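Local coordinates for protein arginine kinase (Anthopleura japonica, PDB 4RF6) that catalyses the reversible transfer of a phosphoryl group from ATP to L-arginine, giving phosphoarginine and ADP, with two kinase units fused in tandem in one chain, at residues S32-Y37 with V72-G77; I61-V66 with D199-A204; H114-D119 with C347-Y352; E446-P451 with C630-G635; N456-D461 with R690-S695. All blocks are in the same frame, centred on the assembly; numbering follows the deposited sequence. Where two conformers were deposited one is given.

Contact 1: residues S32-Y37 with V72-G77; sequences SLVKKY and VGVYAG
The Val72-Gly73 peptide turns its carbonyl oxygen to the N-H of Val34, in the first turn of helix 33-37. Away from this junction, the Tyr37 ring has Lys36 CG over one face, and the Tyr75 ring packs against helix 200-205. Val72 to Tyr75 of the loop 72-77 belong, by similarity, to the arginine site of the N-terminal domain. The contact therefore seats the start of a probable substrate loop on a short helix.

Ser32 is the N-cap of that helix. Its OG accepts a weak bond from Lys35 N at 3.4 Å. Val34 N uses a different acceptor: it donates to Val72 O at 3.0 Å. The oxygen is met almost end-on, with a C=O...N angle of 170°, but the N-H itself is bent, at 136°. The first amides of a helix have no partner in a preceding turn, and Val72 O supplies one here. Leu33 lies alongside, its CB 3.6 Å from Val72 O, and its backbone bonds to the neighbouring Gly71.

Gly73 takes a positive phi of 91°, which turns the chain beside Val34. Val34 CB sits 3.9 Å from Gly73 O. The next residue, Val74, also rests on Ile61 and on helix 86-96. Val34 has CG2 anti to the backbone N, and this branch points to Val74. Val34 CG2 meets Val74 CG1 at 3.8 Å.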
# COMPACT_ATOMS: atom_id res chain seq x y z
N SER A 32 12.28 -32.92 -12.61
CA SER A 32 10.90 -33.34 -12.36
C SER A 32 10.86 -34.47 -11.33
O SER A 32 11.54 -35.48 -11.49
CB SER A 32 10.23 -33.80 -13.65
OG SER A 32 8.96 -34.37 -13.40
N LEU A 33 10.07 -34.27 -10.28
CA LEU A 33 9.97 -35.27 -9.22
C LEU A 33 9.26 -36.53 -9.69
O LEU A 33 9.60 -37.63 -9.26
CB LEU A 33 9.31 -34.68 -7.97
CG LEU A 33 10.15 -33.58 -7.28
CD1 LEU A 33 9.57 -33.15 -5.94
CD2 LEU A 33 11.58 -34.05 -7.11
N VAL A 34 8.28 -36.37 -10.58
CA VAL A 34 7.59 -37.55 -11.12
C VAL A 34 8.52 -38.36 -12.03
O VAL A 34 8.50 -39.59 -12.01
CB VAL A 34 6.26 -37.19 -11.85
CG1 VAL A 34 6.51 -36.34 -13.09
CG2 VAL A 34 5.51 -38.47 -12.22
N LYS A 35 9.35 -37.67 -12.81
CA LYS A 35 10.33 -38.35 -13.64
C LYS A 35 11.33 -39.08 -12.75
O LYS A 35 11.72 -40.22 -13.03
CB LYS A 35 11.08 -37.34 -14.53
CG LYS A 35 12.47 -37.82 -14.94
CD LYS A 35 12.98 -37.09 -16.17
CE LYS A 35 14.14 -37.85 -16.81
NZ LYS A 35 14.38 -37.39 -18.21
N LYS A 36 11.72 -38.41 -11.68
CA LYS A 36 12.73 -38.93 -10.77
C LYS A 36 12.25 -40.19 -10.02
O LYS A 36 13.04 -41.09 -9.75
CB LYS A 36 13.15 -37.84 -9.77
CG LYS A 36 14.35 -38.20 -8.92
CD LYS A 36 14.78 -37.04 -8.02
CE LYS A 36 15.28 -35.85 -8.81
NZ LYS A 36 15.86 -34.79 -7.93
N TYR A 37 10.96 -40.26 -9.72
CA TYR A 37 10.47 -41.34 -8.86
C TYR A 37 9.42 -42.27 -9.45
O TYR A 37 9.11 -43.31 -8.85
CB TYR A 37 9.99 -40.76 -7.53
CG TYR A 37 11.10 -40.06 -6.79
CD1 TYR A 37 12.16 -40.78 -6.25
CD2 TYR A 37 11.10 -38.68 -6.65
CE1 TYR A 37 13.18 -40.15 -5.59
CE2 TYR A 37 12.12 -38.04 -5.99
CZ TYR A 37 13.16 -38.78 -5.46
OH TYR A 37 14.18 -38.15 -4.79
N VAL A 72 7.20 -30.67 -9.92
CA VAL A 72 6.73 -31.82 -9.15
C VAL A 72 6.06 -32.85 -10.06
O VAL A 72 6.59 -33.95 -10.27
CB VAL A 72 5.76 -31.39 -8.04
CG1 VAL A 72 5.31 -32.59 -7.23
CG2 VAL A 72 6.43 -30.36 -7.13
N GLY A 73 4.89 -32.51 -10.60
CA GLY A 73 4.25 -33.33 -11.61
C GLY A 73 3.27 -34.40 -11.17
O GLY A 73 2.87 -35.24 -11.98
N VAL A 74 2.89 -34.39 -9.89
CA VAL A 74 1.80 -35.24 -9.43
C VAL A 74 0.80 -34.45 -8.57
O VAL A 74 1.18 -33.48 -7.91
CB VAL A 74 2.28 -36.47 -8.63
CG1 VAL A 74 3.31 -37.26 -9.42
CG2 VAL A 74 2.86 -36.05 -7.29
N TYR A 75 -0.46 -34.87 -8.61
CA TYR A 75 -1.48 -34.34 -7.71
C TYR A 75 -2.21 -35.53 -7.09
O TYR A 75 -2.36 -36.57 -7.74
CB TYR A 75 -2.47 -33.45 -8.46
CG TYR A 75 -1.88 -32.16 -8.99
CD1 TYR A 75 -1.19 -32.14 -10.20
CD2 TYR A 75 -2.03 -30.96 -8.30
CE1 TYR A 75 -0.66 -30.96 -10.70
CE2 TYR A 75 -1.50 -29.78 -8.79
CZ TYR A 75 -0.82 -29.79 -9.99
OH TYR A 75 -0.29 -28.62 -10.49
N ALA A 76 -2.65 -35.39 -5.85
CA ALA A 76 -3.42 -36.45 -5.19
C ALA A 76 -4.91 -36.20 -5.34
O ALA A 76 -5.40 -35.11 -5.01
CB ALA A 76 -3.05 -36.52 -3.72
N GLY A 77 -5.64 -37.19 -5.84
CA GLY A 77 -7.06 -37.02 -6.06
C GLY A 77 -7.83 -37.11 -4.75
O GLY A 77 -8.95 -36.61 -4.64

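Contact 2: residues I61-V66 with D199-A204; sequences INSGVV and DRFLEA
This contact is a helix-helix crossing at the boundary between the N-terminal domain and the catalytic domain of the first kinase unit. Helix 61-66 and helix 200-204 run at 135° to each other, and their axes come within 8.2 Å. Small residues allow this approach. Ala204 CB is turned into helix 61-66 and sits 3.6 Å from Ser63 CA. It also touches Val66 CB at 3.7 Å, with both Val66 methyls close by.

Two polar side chains flank the alanine, and both donate to backbone oxygens of the other helix. Asn62 ND2 bonds to Ala204 O at 2.7 Å. The acceptor lies near the plane of the Asn62 amide, and the N-H meets a lone pair in the carbonyl plane. Asn62 reaches it because CG is anti to the backbone N (chi1 -169°). Ser63 OG donates to Phe201 O at 2.8 Å, also on a lone pair.

Asp199 is the N-cap of the second helix. Its OD1 accepts from Leu202 N at 3.3 Å, and more weakly from Phe201 N. The Arg200 guanidinium lies with one face over Phe201 CE2. Its NH2 forms a salt bridge with Asp69, and its NH1 bonds to Asn67, so the loop after helix 57-66 is tied to the same turn.

Helix 7-14 covers another side of helix 57-66, with Ala10 against Asn62, Val65 and Val66. Tyr75, in the loop that follows helix 57-66, packs on Ser63.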
# COMPACT_ATOMS: atom_id res chain seq x y z
N ILE A 61 -0.46 -38.87 -11.91
CA ILE A 61 0.76 -38.45 -12.60
C ILE A 61 0.47 -37.69 -13.89
O ILE A 61 1.40 -37.20 -14.53
CB ILE A 61 1.66 -39.65 -12.95
CG1 ILE A 61 0.97 -40.54 -13.99
CG2 ILE A 61 2.03 -40.44 -11.69
CD1 ILE A 61 1.87 -41.62 -14.55
N ASN A 62 -0.80 -37.59 -14.27
CA ASN A 62 -1.15 -37.06 -15.59
C ASN A 62 -0.57 -35.68 -15.91
O ASN A 62 -0.06 -35.46 -17.01
CB ASN A 62 -2.66 -37.04 -15.81
CG ASN A 62 -3.03 -36.76 -17.26
OD1 ASN A 62 -2.56 -37.44 -18.17
ND2 ASN A 62 -3.86 -35.73 -17.48
N SER A 63 -0.66 -34.76 -14.95
CA SER A 63 -0.21 -33.39 -15.20
C SER A 63 1.29 -33.34 -15.49
O SER A 63 1.74 -32.56 -16.34
CB SER A 63 -0.55 -32.48 -14.03
OG SER A 63 -0.22 -31.14 -14.33
N GLY A 64 2.05 -34.18 -14.80
CA GLY A 64 3.49 -34.23 -14.97
C GLY A 64 3.95 -34.83 -16.29
O GLY A 64 5.10 -34.63 -16.70
N VAL A 65 3.07 -35.57 -16.95
CA VAL A 65 3.38 -36.13 -18.26
C VAL A 65 2.91 -35.18 -19.36
O VAL A 65 3.62 -34.97 -20.35
CB VAL A 65 2.71 -37.50 -18.47
CG1 VAL A 65 3.23 -38.15 -19.74
CG2 VAL A 65 2.97 -38.41 -17.27
N VAL A 66 1.73 -34.60 -19.17
CA VAL A 66 1.20 -33.60 -20.08
C VAL A 66 2.13 -32.39 -20.11
O VAL A 66 2.48 -31.88 -21.17
CB VAL A 66 -0.22 -33.14 -19.68
CG1 VAL A 66 -0.65 -31.91 -20.48
CG2 VAL A 66 -1.22 -34.28 -19.86
N ASP A 199 -4.71 -23.17 -15.10
CA ASP A 199 -3.80 -23.30 -16.24
C ASP A 199 -3.62 -24.74 -16.69
O ASP A 199 -4.29 -25.65 -16.20
CB ASP A 199 -2.45 -22.64 -15.94
CG ASP A 199 -1.75 -23.24 -14.73
OD1 ASP A 199 -2.05 -24.40 -14.36
OD2 ASP A 199 -0.88 -22.55 -14.16
N ARG A 200 -2.68 -24.95 -17.62
CA ARG A 200 -2.45 -26.28 -18.20
C ARG A 200 -2.10 -27.33 -17.15
O ARG A 200 -2.39 -28.51 -17.33
CB ARG A 200 -1.34 -26.22 -19.26
CG ARG A 200 -0.02 -25.61 -18.76
CD ARG A 200 0.99 -25.49 -19.91
NE ARG A 200 2.20 -24.77 -19.52
CZ ARG A 200 3.33 -25.35 -19.14
NH1 ARG A 200 3.42 -26.68 -19.08
NH2 ARG A 200 4.38 -24.62 -18.82
N PHE A 201 -1.50 -26.90 -16.04
CA PHE A 201 -1.13 -27.81 -14.97
C PHE A 201 -2.36 -28.33 -14.22
O PHE A 201 -2.48 -29.53 -13.97
CB PHE A 201 -0.14 -27.14 -14.00
CG PHE A 201 1.19 -26.80 -14.62
CD1 PHE A 201 2.22 -27.73 -14.63
CD2 PHE A 201 1.41 -25.54 -15.17
CE1 PHE A 201 3.45 -27.42 -15.19
CE2 PHE A 201 2.64 -25.23 -15.74
CZ PHE A 201 3.66 -26.17 -15.75
N LEU A 202 -3.26 -27.41 -13.86
CA LEU A 202 -4.50 -27.78 -13.17
C LEU A 202 -5.45 -28.52 -14.10
O LEU A 202 -6.14 -29.47 -13.70
CB LEU A 202 -5.18 -26.53 -12.60
CG LEU A 202 -4.34 -25.69 -11.65
CD1 LEU A 202 -5.19 -24.62 -10.98
CD2 LEU A 202 -3.67 -26.57 -10.61
N GLU A 203 -5.49 -28.08 -15.36
CA GLU A 203 -6.28 -28.74 -16.39
C GLU A 203 -5.93 -30.23 -16.46
O GLU A 203 -6.80 -31.09 -16.34
CB GLU A 203 -6.03 -28.07 -17.75
CG GLU A 203 -6.73 -28.75 -18.92
CD GLU A 203 -8.24 -28.63 -18.86
OE1 GLU A 203 -8.75 -27.72 -18.18
OE2 GLU A 203 -8.92 -29.45 -19.51
N ALA A 204 -4.65 -30.54 -16.63
CA ALA A 204 -4.20 -31.92 -16.78
C ALA A 204 -4.36 -32.73 -15.48
O ALA A 204 -4.38 -33.96 -15.51
CB ALA A 204 -2.76 -31.97 -17.26

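Contact 3: residues H114-D119 with C347-Y352; sequences HVKAPD and CVQDMY
Val115 and Val348 form one half of the apolar centre, and Ala117 and Tyr352 the other. The two valine side chains cross at about a right angle, with Val115 CG1 and Val348 CG1 4.1 Å apart. Phe250 of helix 246-264 touches both. Ala117 lies over one face of the Tyr352 ring. Its CA is 3.7 Å from the ring centroid, a CH-pi contact, and its CB is 3.5 Å from Tyr352 CD1. The ring reaches the loop because Tyr352 CG is anti to the backbone N (chi1 177°).

Further out, Pro118 CD rests against the phenol end, 3.8 Å from Tyr352 CZ. Tyr352 OH donates to Pro118 O across a short 2.5 Å. This oxygen lies near the ring plane, and the hydroxyl meets it on a lone pair. The ring is thus held by its face and by its tip.

At the polar edge, Gln349 pairs its side-chain amide with the backbone of Lys116. Lys116 N donates to Gln349 OE1 at 2.8 Å, on a lone pair and nearly straight at 169°. Gln349 NE2 donates back to Lys116 O at 2.9 Å, but from well above the carbonyl plane. NE2 also has a weak bond to Asp353. Two opposed bonds to one residue fix the rotation of the amide.

The 114-119 loop, extended from Val115 on, belongs to the connection from the helical N-terminal domain to strand 127-136. Here it lies along helix 344-370, which packs on the antiparallel sheet of the phosphagen kinase catalytic domain. Val348 faces Ile132, a predicted ATP-site residue.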
# COMPACT_ATOMS: atom_id res chain seq x y z
N HIS A 114 0.67 -18.04 20.56
CA HIS A 114 1.97 -18.67 20.72
C HIS A 114 3.05 -17.90 19.97
O HIS A 114 4.25 -18.16 20.12
CB HIS A 114 1.93 -20.12 20.23
CG HIS A 114 1.13 -21.04 21.11
ND1 HIS A 114 0.99 -22.38 20.85
CD2 HIS A 114 0.43 -20.79 22.25
CE1 HIS A 114 0.24 -22.93 21.79
NE2 HIS A 114 -0.11 -21.99 22.65
N VAL A 115 2.61 -16.94 19.16
CA VAL A 115 3.53 -16.08 18.41
C VAL A 115 3.82 -14.80 19.19
O VAL A 115 2.91 -14.15 19.70
CB VAL A 115 2.97 -15.74 17.01
CG1 VAL A 115 3.73 -14.58 16.38
CG2 VAL A 115 3.02 -16.97 16.10
N LYS A 116 5.10 -14.46 19.31
CA LYS A 116 5.50 -13.24 19.99
C LYS A 116 6.06 -12.29 18.94
O LYS A 116 7.21 -12.41 18.53
CB LYS A 116 6.55 -13.54 21.06
CG LYS A 116 6.15 -14.66 22.02
CD LYS A 116 4.79 -14.38 22.66
CE LYS A 116 4.49 -15.33 23.82
NZ LYS A 116 4.01 -16.67 23.36
N ALA A 117 5.23 -11.35 18.49
CA ALA A 117 5.61 -10.49 17.37
C ALA A 117 5.18 -9.04 17.55
O ALA A 117 4.21 -8.60 16.93
CB ALA A 117 5.06 -11.04 16.07
N PRO A 118 5.90 -8.29 18.39
CA PRO A 118 5.66 -6.84 18.47
C PRO A 118 5.94 -6.20 17.11
O PRO A 118 6.97 -6.53 16.51
CB PRO A 118 6.71 -6.37 19.48
CG PRO A 118 7.08 -7.59 20.27
CD PRO A 118 6.95 -8.74 19.32
N ASP A 119 5.06 -5.32 16.64
CA ASP A 119 5.16 -4.75 15.29
C ASP A 119 6.56 -4.21 14.95
O ASP A 119 7.04 -3.28 15.60
CB ASP A 119 4.09 -3.67 15.09
CG ASP A 119 3.86 -3.35 13.62
OD1 ASP A 119 4.32 -4.12 12.75
OD2 ASP A 119 3.21 -2.32 13.34
N CYS A 347 6.60 -21.30 11.74
CA CYS A 347 6.86 -20.65 10.46
C CYS A 347 6.79 -19.13 10.61
O CYS A 347 7.69 -18.41 10.16
CB CYS A 347 5.88 -21.14 9.40
SG CYS A 347 6.14 -20.40 7.77
N VAL A 348 5.72 -18.65 11.24
CA VAL A 348 5.53 -17.21 11.46
C VAL A 348 6.63 -16.62 12.35
O VAL A 348 7.13 -15.52 12.10
CB VAL A 348 4.14 -16.92 12.06
CG1 VAL A 348 4.01 -15.46 12.43
CG2 VAL A 348 3.03 -17.32 11.09
N GLN A 349 7.01 -17.35 13.40
CA GLN A 349 8.02 -16.84 14.32
C GLN A 349 9.38 -16.76 13.64
O GLN A 349 10.12 -15.78 13.82
CB GLN A 349 8.11 -17.72 15.57
CG GLN A 349 8.78 -17.03 16.77
CD GLN A 349 7.95 -15.87 17.31
OE1 GLN A 349 6.91 -16.08 17.93
NE2 GLN A 349 8.41 -14.65 17.07
N ASP A 350 9.72 -17.77 12.84
CA ASP A 350 10.95 -17.74 12.05
C ASP A 350 10.92 -16.56 11.08
O ASP A 350 11.92 -15.88 10.86
CB ASP A 350 11.13 -19.04 11.26
CG ASP A 350 11.50 -20.22 12.14
OD1 ASP A 350 11.82 -20.00 13.33
OD2 ASP A 350 11.47 -21.37 11.63
N MET A 351 9.74 -16.35 10.49
CA MET A 351 9.53 -15.27 9.53
C MET A 351 9.77 -13.93 10.20
O MET A 351 10.44 -13.04 9.65
CB MET A 351 8.10 -15.31 9.03
CG MET A 351 7.94 -14.74 7.66
SD MET A 351 8.77 -15.82 6.49
CE MET A 351 9.40 -14.58 5.39
N TYR A 352 9.21 -13.79 11.39
CA TYR A 352 9.34 -12.57 12.18
C TYR A 352 10.79 -12.36 12.63
O TYR A 352 11.34 -11.27 12.47
CB TYR A 352 8.42 -12.65 13.40
CG TYR A 352 8.53 -11.47 14.33
CD1 TYR A 352 7.82 -10.30 14.07
CD2 TYR A 352 9.34 -11.51 15.45
CE1 TYR A 352 7.92 -9.21 14.91
CE2 TYR A 352 9.45 -10.41 16.30
CZ TYR A 352 8.73 -9.27 16.02
OH TYR A 352 8.83 -8.18 16.85

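Contact 4: residues E446-P451 with C630-G635; sequences EDYHSP and CPTNLG
Tyr448, the last residue of helix 438-448, and His449 just after it meet the loop 630-635 side by side. The loop carries the Cys-Pro-Thr-Asn-Leu-Gly sequence of the phosphagen kinase signature. By sequence, Cys630 corresponds to Cys278 of the first unit, which binds substrate by similarity.

His449 NE2 donates to Pro631 O at 2.6 Å, nearly straight at 166°. The oxygen lies in the plane of the imidazole. As donor, NE2 probably carries the proton. His449 CE1 also sits 3.5 Å from Thr632 O. Tyr448 offers a ring face instead. Thr632 CG2 stands over its centre, 3.6 Å from the centroid, as a CH-pi contact.

The two rings position each other. Tyr448 CD2 lies over the centre of the His449 ring, 3.5 Å above its plane, so the edge of the phenol meets the face of the imidazole. Leu692 packs against His449 as well. In the loop, Asn633 N bonds to Cys630 O at 2.9 Å and closes a turn around Pro631 and Thr632. A water near the Tyr448 ring plane bonds to Tyr448 OH at 2.7 Å and gives Thr632 O a weak, long bond of 3.5 Å.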
# COMPACT_ATOMS: atom_id res chain seq x y z
N GLU A 446 13.04 31.39 8.84
CA GLU A 446 13.24 32.84 8.77
C GLU A 446 13.95 33.25 7.48
O GLU A 446 13.91 34.41 7.09
CB GLU A 446 14.00 33.35 10.00
CG GLU A 446 13.18 33.30 11.29
CD GLU A 446 13.90 33.92 12.48
OE1 GLU A 446 15.13 34.13 12.40
OE2 GLU A 446 13.23 34.21 13.50
N ASP A 447 14.59 32.29 6.81
CA ASP A 447 15.20 32.58 5.52
C ASP A 447 14.13 32.58 4.44
O ASP A 447 13.95 33.57 3.73
CB ASP A 447 16.30 31.56 5.20
CG ASP A 447 17.16 31.98 4.01
OD1 ASP A 447 16.60 32.27 2.92
OD2 ASP A 447 18.39 32.02 4.17
N TYR A 448 13.40 31.47 4.32
CA TYR A 448 12.38 31.35 3.28
C TYR A 448 11.24 32.33 3.50
O TYR A 448 10.68 32.85 2.53
CB TYR A 448 11.82 29.92 3.20
CG TYR A 448 10.74 29.80 2.14
CD1 TYR A 448 11.07 29.56 0.81
CD2 TYR A 448 9.39 29.95 2.46
CE1 TYR A 448 10.09 29.45 -0.17
CE2 TYR A 448 8.40 29.86 1.49
CZ TYR A 448 8.76 29.61 0.18
OH TYR A 448 7.79 29.51 -0.79
N HIS A 449 10.89 32.58 4.76
CA HIS A 449 9.75 33.45 5.05
C HIS A 449 10.19 34.86 5.46
O HIS A 449 9.42 35.60 6.07
CB HIS A 449 8.86 32.84 6.14
CG HIS A 449 8.18 31.57 5.73
ND1 HIS A 449 7.04 31.55 4.95
CD2 HIS A 449 8.47 30.28 6.00
CE1 HIS A 449 6.66 30.30 4.76
NE2 HIS A 449 7.51 29.51 5.38
N SER A 450 11.43 35.21 5.12
CA SER A 450 11.92 36.57 5.30
C SER A 450 10.88 37.53 4.73
O SER A 450 10.36 37.30 3.64
CB SER A 450 13.26 36.75 4.58
OG SER A 450 13.79 38.05 4.75
N PRO A 451 10.56 38.61 5.46
CA PRO A 451 11.19 39.16 6.67
C PRO A 451 10.61 38.68 8.00
O PRO A 451 10.99 39.25 9.03
CB PRO A 451 10.91 40.66 6.52
CG PRO A 451 9.55 40.69 5.90
CD PRO A 451 9.47 39.49 4.99
N CYS A 630 6.44 20.48 5.16
CA CYS A 630 7.28 21.41 4.40
C CYS A 630 7.17 22.80 5.01
O CYS A 630 6.08 23.38 5.05
CB CYS A 630 6.87 21.44 2.92
SG CYS A 630 7.98 22.41 1.85
N PRO A 631 8.30 23.34 5.49
CA PRO A 631 8.35 24.66 6.14
C PRO A 631 7.90 25.81 5.24
O PRO A 631 7.64 26.89 5.74
CB PRO A 631 9.83 24.81 6.50
CG PRO A 631 10.35 23.39 6.60
CD PRO A 631 9.60 22.65 5.52
N THR A 632 7.80 25.58 3.93
CA THR A 632 7.28 26.60 3.02
C THR A 632 5.77 26.79 3.18
O THR A 632 5.23 27.83 2.81
CB THR A 632 7.58 26.28 1.54
OG1 THR A 632 6.91 25.07 1.15
CG2 THR A 632 9.06 26.13 1.32
N ASN A 633 5.11 25.79 3.74
CA ASN A 633 3.66 25.83 3.90
C ASN A 633 3.19 26.22 5.30
O ASN A 633 2.03 25.98 5.66
CB ASN A 633 3.04 24.49 3.52
CG ASN A 633 2.67 24.41 2.05
OD1 ASN A 633 1.61 24.87 1.64
ND2 ASN A 633 3.56 23.83 1.25
N LEU A 634 4.08 26.81 6.10
CA LEU A 634 3.72 27.24 7.45
C LEU A 634 2.83 28.48 7.44
O LEU A 634 2.48 29.00 6.37
CB LEU A 634 4.99 27.50 8.26
CG LEU A 634 5.86 26.27 8.50
CD1 LEU A 634 7.18 26.66 9.15
CD2 LEU A 634 5.12 25.27 9.37
N GLY A 635 2.44 28.94 8.63
CA GLY A 635 1.64 30.15 8.78
C GLY A 635 0.18 29.95 8.42
O GLY A 635 -0.54 29.20 9.08
O HOH W 1 5.30 30.07 0.18

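Contact 5: residues N456-D461 with R690-S695; sequences NKHTSD and RRLGLS
His458 reaches from its extended loop into the turn 690-695, with CG anti to the backbone N (chi1 178°). Its CB and CG pass Leu692 CD2, with CB at 4.0 Å, and the two side chains cross at about a right angle. Next comes ND1, which accepts from Gly693 N at 3.1 Å. The bond is nearly straight at 168°, and the amide lies close to the ring plane. ND1 is thus probably unprotonated. CE1 faces two backbone oxygens, Leu694 O at 3.0 Å and Arg691 O at 3.3 Å. Leu694 O is buried by this contact and has no hydrogen-bond partner in the model. NE2, at the far side of the ring, packs on Gly635.

Gly693 has a positive phi of 100°, and the chain turns there toward Leu694. Beyond it, Ser695 CB packs against both Thr459 O and Asp461 CB, 3.5 Å from the latter. A water joins the two polar ends: it donates to Asp461 OD2 at 2.6 Å and bonds to Ser695 OG at 2.7 Å. Asp461 OD2 also forms a salt bridge with Lys466.

Ser695 is the N-cap of helix 696-714. Glu696 of that helix accepts from Asp461 N, and Ser460 OG bonds to His620. The loop thus runs between the start of the final helix and strand 620-621, with strand 683-688 leading into the turn.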
# COMPACT_ATOMS: atom_id res chain seq x y z
N ASN A 456 8.17 37.32 16.42
CA ASN A 456 6.94 38.07 16.15
C ASN A 456 5.69 37.26 16.44
O ASN A 456 4.65 37.80 16.83
CB ASN A 456 6.84 38.49 14.68
CG ASN A 456 7.99 39.37 14.23
OD1 ASN A 456 8.22 39.52 13.03
ND2 ASN A 456 8.70 39.95 15.18
N LYS A 457 5.81 35.96 16.19
CA LYS A 457 4.68 35.03 16.26
C LYS A 457 3.61 35.35 15.21
O LYS A 457 3.65 36.38 14.54
CB LYS A 457 4.13 34.93 17.68
CG LYS A 457 5.17 34.32 18.62
CD LYS A 457 4.73 34.29 20.06
CE LYS A 457 5.73 33.48 20.87
NZ LYS A 457 5.27 33.25 22.26
N HIS A 458 2.65 34.43 15.07
CA HIS A 458 1.73 34.46 13.96
C HIS A 458 0.29 34.42 14.48
O HIS A 458 0.00 33.74 15.46
CB HIS A 458 2.00 33.23 13.08
CG HIS A 458 1.08 33.10 11.92
ND1 HIS A 458 1.33 33.67 10.69
CD2 HIS A 458 -0.10 32.43 11.78
CE1 HIS A 458 0.35 33.38 9.86
NE2 HIS A 458 -0.53 32.63 10.49
N THR A 459 -0.60 35.15 13.81
CA THR A 459 -2.01 35.13 14.16
C THR A 459 -2.87 34.53 13.05
O THR A 459 -2.92 35.05 11.94
CB THR A 459 -2.51 36.56 14.45
OG1 THR A 459 -1.72 37.13 15.51
CG2 THR A 459 -3.98 36.55 14.85
N SER A 460 -3.58 33.43 13.35
CA SER A 460 -4.50 32.84 12.38
C SER A 460 -5.87 33.51 12.50
O SER A 460 -6.26 33.91 13.60
CB SER A 460 -4.62 31.33 12.60
OG SER A 460 -3.36 30.69 12.59
N ASP A 461 -6.59 33.62 11.39
CA ASP A 461 -7.90 34.27 11.39
C ASP A 461 -8.75 33.75 10.24
O ASP A 461 -8.58 34.18 9.09
CB ASP A 461 -7.75 35.79 11.26
CG ASP A 461 -9.03 36.55 11.59
OD1 ASP A 461 -10.11 35.92 11.63
OD2 ASP A 461 -8.95 37.78 11.77
N ARG A 690 3.40 36.02 0.83
CA ARG A 690 3.71 35.66 2.22
C ARG A 690 2.70 34.69 2.82
O ARG A 690 1.54 34.64 2.41
CB ARG A 690 3.77 36.91 3.09
CG ARG A 690 4.76 37.98 2.64
CD ARG A 690 4.66 39.20 3.55
NE ARG A 690 5.75 40.16 3.36
CZ ARG A 690 5.92 41.25 4.10
NH1 ARG A 690 5.07 41.52 5.09
NH2 ARG A 690 6.95 42.06 3.86
N ARG A 691 3.17 33.93 3.82
CA ARG A 691 2.33 32.98 4.55
C ARG A 691 2.47 33.13 6.06
O ARG A 691 1.54 32.81 6.81
CB ARG A 691 2.66 31.55 4.12
CG ARG A 691 2.09 31.19 2.77
CD ARG A 691 2.69 29.92 2.23
NE ARG A 691 2.17 29.60 0.91
CZ ARG A 691 2.65 28.65 0.12
NH1 ARG A 691 3.68 27.92 0.53
NH2 ARG A 691 2.11 28.44 -1.07
N LEU A 692 3.63 33.61 6.51
CA LEU A 692 3.84 33.87 7.94
C LEU A 692 3.83 35.36 8.27
O LEU A 692 4.39 36.17 7.53
CB LEU A 692 5.16 33.24 8.43
CG LEU A 692 5.12 31.79 8.89
CD1 LEU A 692 6.52 31.19 8.89
CD2 LEU A 692 4.49 31.70 10.29
N GLY A 693 3.18 35.72 9.38
CA GLY A 693 3.19 37.11 9.83
C GLY A 693 1.94 37.88 9.47
O GLY A 693 1.77 39.05 9.87
N LEU A 694 1.06 37.25 8.71
CA LEU A 694 -0.23 37.83 8.35
C LEU A 694 -1.28 36.74 8.45
O LEU A 694 -0.98 35.56 8.21
CB LEU A 694 -0.21 38.44 6.94
CG LEU A 694 -0.33 37.51 5.72
CD1 LEU A 694 -0.35 38.32 4.42
CD2 LEU A 694 0.76 36.43 5.67
N SER A 695 -2.50 37.10 8.82
CA SER A 695 -3.55 36.11 8.98
C SER A 695 -4.17 35.77 7.63
O SER A 695 -3.90 36.44 6.63
CB SER A 695 -4.63 36.65 9.91
OG SER A 695 -5.36 37.68 9.29
O HOH W 2 -6.87 39.14 10.92

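Overall arrangement
The contacts fall into the two kinase units. Contacts 1, 2 and 3 lie in the first repeat, contacts 4 and 5 in the second. Contacts 1 and 2 adjoin, with centres 10 Å apart. They touch where Val34 CG2 lies 4.0 Å from Ile61 CG2. Both lie near the arginine site inferred by similarity, and the Val72 side chain is about 5 Å from that of Cys278. Contact 3 is about 33 Å from contact 1, centre to centre, and lies near residues predicted to bind ATP, such as Ile132. Contacts 4 and 5 have centres 11 Å apart, linked by Arg691 NH1 to Thr632 O, a probable hydrogen bond of 2.8 Å. Contacts 1 and 5 are 74 Å apart between centres.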